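Local coordinates for HIT domain-containing protein (Leishmania major, PDB 3KSV), which is of unknown function but binds zinc and belongs to the histidine triad (HIT) family, whose members are typically nucleotide hydrolases or nucleotidyl transferases, at residues T31-A36 / D69-L73; N41-R45 / K118-K122. All coordinates share one frame; numbering follows the deposited sequence.

The two contacts lie at separate places in one HIT-domain subunit, with centres 24 Å apart and nearest atoms about 13 Å apart. Contact 1 sets a hairpin turn and the start of strand 34-38 against helix 64-82. It is partly buried, polar at the turn, where a carboxylate faces a threonine hydroxyl and accepts a backbone N-H, and apolar along the strand. Contact 2 joins two loops and is more fully buried, although it lies farther from the centre of the chain; a single backbone hydrogen bond and a leucine pair carry it. Both reach the second subunit, contact 1 through helix packing and contact 2 through a shared beta ladder and an arginine that reaches across the interface.

Contact 1. Residues T31-A36 / D69-L73; sequences TSKALA and DVGVL
Asp69, on helix 64-82, points its carboxylate into the turn that leads to strand 34-38, where one oxygen, OD2, faces both the Thr31 hydroxyl and the Lys33 amide. The sound bond comes from the backbone N of Lys33, 3.0 Å from Asp69 OD2 and above the carboxylate plane, 48° out of it. Thr31 OG1 is modelled 2.4 Å from Asp69 OD2, too short to be taken at face value, so the geometry of this bond is doubtful. Asp69 CG, anti to its own backbone nitrogen (chi1 -160°), extends from the helix to reach the turn. Ala34 N is also near Asp69 OD2, but at too poor an angle for a bond; it makes a weak one to Thr31 OG1 instead. Thr31 N donates to Ala34 O, and Lys53 NZ donates to Thr31 O and, weakly, to Ser32 O.

Beyond the carboxylate the contact becomes apolar. Leu73 CD2 lies 3.7 Å from Ala34 CB and continues to Ala36 CB at 4.3 Å, while Val70 CG2 meets Ala34 CB at 4.0 Å.

The helix segment runs nearly parallel to strand 34-36, at 24°, with axes 8.6 Å apart. It packs over one face of the antiparallel sheet: Leu73 also touches Ala29 of strand 27-30, and Val70 and Leu73 both touch Val50 of strand 48-52.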
loop_
_atom_site.group_PDB
_atom_site.type_symbol
_atom_site.label_atom_id
_atom_site.label_comp_id
_atom_site.label_asym_id
_atom_site.label_seq_id
_atom_site.Cartn_x
_atom_site.Cartn_y
_atom_site.Cartn_z
ATOM N N THR A 31 -13.708 -7.094 -9.342
ATOM C CA THR A 31 -14.655 -7.321 -8.263
ATOM C C THR A 31 -15.699 -6.244 -8.437
ATOM O O THR A 31 -15.630 -5.465 -9.389
ATOM C CB THR A 31 -13.969 -7.266 -6.856
ATOM O OG1 THR A 31 -13.423 -5.967 -6.629
ATOM C CG2 THR A 31 -12.841 -8.288 -6.755
ATOM N N SER A 32 -16.666 -6.175 -7.532
ATOM C CA SER A 32 -17.690 -5.143 -7.649
ATOM C C SER A 32 -17.091 -3.725 -7.656
ATOM O O SER A 32 -17.502 -2.883 -8.458
ATOM C CB SER A 32 -18.713 -5.281 -6.528
ATOM O OG SER A 32 -18.059 -5.497 -5.294
ATOM N N LYS A 33 -16.105 -3.466 -6.803
ATOM C CA LYS A 33 -15.617 -2.095 -6.599
ATOM C C LYS A 33 -14.200 -1.824 -7.096
ATOM O O LYS A 33 -13.750 -0.683 -7.023
ATOM C CB LYS A 33 -15.732 -1.719 -5.110
ATOM C CG LYS A 33 -17.162 -1.492 -4.626
ATOM C CD LYS A 33 -17.699 -0.160 -5.151
ATOM C CE LYS A 33 -19.127 0.130 -4.688
ATOM N NZ LYS A 33 -19.509 1.570 -4.935
ATOM N N ALA A 34 -13.521 -2.844 -7.634
ATOM C CA ALA A 34 -12.087 -2.766 -7.949
ATOM C C ALA A 34 -11.689 -3.561 -9.206
ATOM O O ALA A 34 -12.392 -4.465 -9.618
ATOM C CB ALA A 34 -11.251 -3.231 -6.732
ATOM N N LEU A 35 -10.551 -3.201 -9.793
ATOM C CA LEU A 35 -9.998 -3.884 -10.947
ATOM C C LEU A 35 -8.474 -4.092 -10.784
ATOM O O LEU A 35 -7.792 -3.267 -10.168
ATOM C CB LEU A 35 -10.295 -3.038 -12.197
ATOM C CG LEU A 35 -10.426 -3.747 -13.534
ATOM C CD1 LEU A 35 -11.877 -4.201 -13.718
ATOM C CD2 LEU A 35 -9.942 -2.829 -14.700
ATOM N N ALA A 36 -7.946 -5.180 -11.346
ATOM C CA ALA A 36 -6.510 -5.408 -11.447
ATOM C C ALA A 36 -6.071 -5.662 -12.892
ATOM O O ALA A 36 -6.793 -6.298 -13.684
ATOM C CB ALA A 36 -6.096 -6.570 -10.548
ATOM N N ASP A 69 -13.030 -3.566 -0.284
ATOM C CA ASP A 69 -12.900 -4.350 -1.514
ATOM C C ASP A 69 -11.499 -4.236 -2.133
ATOM O O ASP A 69 -10.955 -5.226 -2.649
ATOM C CB ASP A 69 -13.980 -3.904 -2.520
ATOM C CG ASP A 69 -14.268 -4.953 -3.629
ATOM O OD1 ASP A 69 -14.661 -6.120 -3.338
ATOM O OD2 ASP A 69 -14.134 -4.578 -4.815
ATOM N N VAL A 70 -10.923 -3.039 -2.113
ATOM C CA VAL A 70 -9.565 -2.840 -2.630
ATOM C C VAL A 70 -8.515 -3.549 -1.745
ATOM O O VAL A 70 -7.578 -4.171 -2.257
ATOM C CB VAL A 70 -9.190 -1.347 -2.807
ATOM C CG1 VAL A 70 -7.716 -1.228 -3.156
ATOM C CG2 VAL A 70 -10.038 -0.687 -3.891
ATOM N N GLY A 71 -8.683 -3.487 -0.426
ATOM C CA GLY A 71 -7.788 -4.225 0.479
ATOM C C GLY A 71 -7.790 -5.730 0.205
ATOM O O GLY A 71 -6.739 -6.380 0.215
ATOM N N VAL A 72 -8.977 -6.283 -0.022
ATOM C CA VAL A 72 -9.139 -7.696 -0.316
ATOM C C VAL A 72 -8.512 -8.056 -1.665
ATOM O O VAL A 72 -7.765 -9.023 -1.739
ATOM C CB VAL A 72 -10.634 -8.118 -0.300
ATOM C CG1 VAL A 72 -10.836 -9.441 -1.020
ATOM C CG2 VAL A 72 -11.137 -8.199 1.136
ATOM N N LEU A 73 -8.799 -7.275 -2.715
ATOM C CA LEU A 73 -8.169 -7.513 -4.010
ATOM C C LEU A 73 -6.653 -7.355 -3.966
ATOM O O LEU A 73 -5.939 -8.093 -4.639
ATOM C CB LEU A 73 -8.741 -6.602 -5.091
ATOM C CG LEU A 73 -8.294 -6.936 -6.523
ATOM C CD1 LEU A 73 -8.324 -8.438 -6.826
ATOM C CD2 LEU A 73 -9.139 -6.130 -7.552
#

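Contact 2. Residues N41-R45 / K118-K122; sequences NPLSR and KTGLK
The carbonyl oxygen of Leu43 accepts the one hydrogen bond between the loops, from the backbone N of Gly120 at a distance of 3.2 Å. The N-H points fairly well at its acceptor (152°), but the donor stands 55° out of the carbonyl plane, so the approach is from above the peptide. Ser44, next in the chain, brings its CB to 3.9 Å from Gly120 CA, where the backbones come closest, with the CA atoms of Ser44 and Gly120 4.8 Å apart. Gly120 has a positive phi, which by itself favours glycine. At the neighbouring position Thr119 OG1 lies 4.1 Å from Ser44 CB, a loose contact.

Segment 41-45 belongs to the connection between strands 34-38 and 48-52 of the HIT-domain sheet, while segment 118-122 follows strand 109-114, whose first residues belong to the predicted histidine triad motif. Ser44 OG bonds to the carbonyl of Pro113 in that strand, so the first loop is held to the sheet as well as to the second loop.

On the apolar side, Leu43 and Leu121 cross obliquely. Leu43 CG is anti to its carbonyl carbon (chi1 -62°), and from there CD1 lies 4.0 Å from both Leu121 CA and Leu121 CD1. Ile112 of strand 109-114 touches both leucines.

The second subunit comes close here too: Leu121 packs on Leu93 of that subunit, and Arg45 NE forms a salt bridge with Asp138 of that subunit. Lys122 pairs with a strand of the second subunit in an antiparallel ladder, carrying the sheet across the dimer interface.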
loop_
_atom_site.group_PDB
_atom_site.type_symbol
_atom_site.label_atom_id
_atom_site.label_comp_id
_atom_site.label_asym_id
_atom_site.label_seq_id
_atom_site.Cartn_x
_atom_site.Cartn_y
_atom_site.Cartn_z
ATOM N N ASN A 41 4.249 -0.226 -18.196
ATOM C CA ASN A 41 5.546 0.437 -17.956
ATOM C C ASN A 41 6.136 -0.044 -16.635
ATOM O O ASN A 41 6.273 0.750 -15.694
ATOM C CB ASN A 41 5.388 1.962 -17.883
ATOM C CG ASN A 41 4.969 2.581 -19.196
ATOM O OD1 ASN A 41 4.013 3.366 -19.242
ATOM N ND2 ASN A 41 5.684 2.248 -20.272
ATOM N N PRO A 42 6.462 -1.346 -16.549
ATOM C CA PRO A 42 6.850 -1.983 -15.292
ATOM C C PRO A 42 8.255 -1.626 -14.832
ATOM O O PRO A 42 9.103 -1.337 -15.667
ATOM C CB PRO A 42 6.816 -3.466 -15.653
ATOM C CG PRO A 42 7.208 -3.502 -17.072
ATOM C CD PRO A 42 6.561 -2.294 -17.679
ATOM N N LEU A 43 8.503 -1.695 -13.520
ATOM C CA LEU A 43 9.852 -1.584 -12.956
ATOM C C LEU A 43 10.547 -2.935 -12.911
ATOM O O LEU A 43 11.767 -3.014 -12.749
ATOM C CB LEU A 43 9.799 -1.050 -11.531
ATOM C CG LEU A 43 9.221 0.335 -11.276
ATOM C CD1 LEU A 43 9.393 0.620 -9.805
ATOM C CD2 LEU A 43 9.860 1.414 -12.133
ATOM N N SER A 44 9.746 -3.990 -13.023
ATOM C CA SER A 44 10.223 -5.363 -12.995
ATOM C C SER A 44 9.165 -6.226 -13.668
ATOM O O SER A 44 8.012 -5.813 -13.822
ATOM C CB SER A 44 10.431 -5.815 -11.555
ATOM O OG SER A 44 9.215 -5.709 -10.838
ATOM N N ARG A 45 9.567 -7.414 -14.087
ATOM C CA ARG A 45 8.667 -8.375 -14.711
ATOM C C ARG A 45 7.578 -8.824 -13.715
ATOM O O ARG A 45 7.893 -9.228 -12.599
ATOM C CB ARG A 45 9.511 -9.565 -15.213
ATOM C CG ARG A 45 8.748 -10.730 -15.807
ATOM C CD ARG A 45 8.098 -10.413 -17.128
ATOM N NE ARG A 45 7.203 -11.510 -17.493
ATOM C CZ ARG A 45 7.555 -12.642 -18.116
ATOM N NH1 ARG A 45 8.810 -12.869 -18.526
ATOM N NH2 ARG A 45 6.614 -13.553 -18.364
ATOM N N LYS A 118 19.189 -5.039 -8.487
ATOM C CA LYS A 118 19.265 -4.065 -9.578
ATOM C C LYS A 118 17.925 -3.700 -10.237
ATOM O O LYS A 118 17.893 -2.803 -11.076
ATOM C CB LYS A 118 20.212 -4.585 -10.664
ATOM N N THR A 119 16.830 -4.380 -9.894
ATOM C CA THR A 119 15.528 -4.092 -10.527
ATOM C C THR A 119 14.413 -3.935 -9.474
ATOM O O THR A 119 14.665 -4.056 -8.269
ATOM C CB THR A 119 15.160 -5.140 -11.653
ATOM O OG1 THR A 119 14.500 -6.288 -11.105
ATOM C CG2 THR A 119 16.411 -5.593 -12.417
ATOM N N GLY A 120 13.197 -3.631 -9.929
ATOM C CA GLY A 120 12.065 -3.409 -9.024
ATOM C C GLY A 120 12.147 -2.062 -8.318
ATOM O O GLY A 120 12.886 -1.173 -8.735
ATOM N N LEU A 121 11.404 -1.907 -7.232
ATOM C CA LEU A 121 11.354 -0.622 -6.546
ATOM C C LEU A 121 12.648 -0.351 -5.778
ATOM O O LEU A 121 13.150 -1.200 -5.047
ATOM C CB LEU A 121 10.152 -0.540 -5.601
ATOM C CG LEU A 121 9.903 0.826 -4.953
ATOM C CD1 LEU A 121 9.450 1.883 -5.990
ATOM C CD2 LEU A 121 8.880 0.671 -3.834
ATOM N N LYS A 122 13.172 0.851 -5.971
ATOM C CA LYS A 122 14.344 1.310 -5.264
ATOM C C LYS A 122 13.962 2.498 -4.367
ATOM O O LYS A 122 13.407 3.501 -4.828
ATOM C CB LYS A 122 15.423 1.671 -6.266
ATOM C CG LYS A 122 15.696 0.543 -7.254
ATOM C CD LYS A 122 16.684 0.979 -8.303
ATOM C CE LYS A 122 17.004 -0.152 -9.252
ATOM N NZ LYS A 122 18.260 0.157 -9.965
#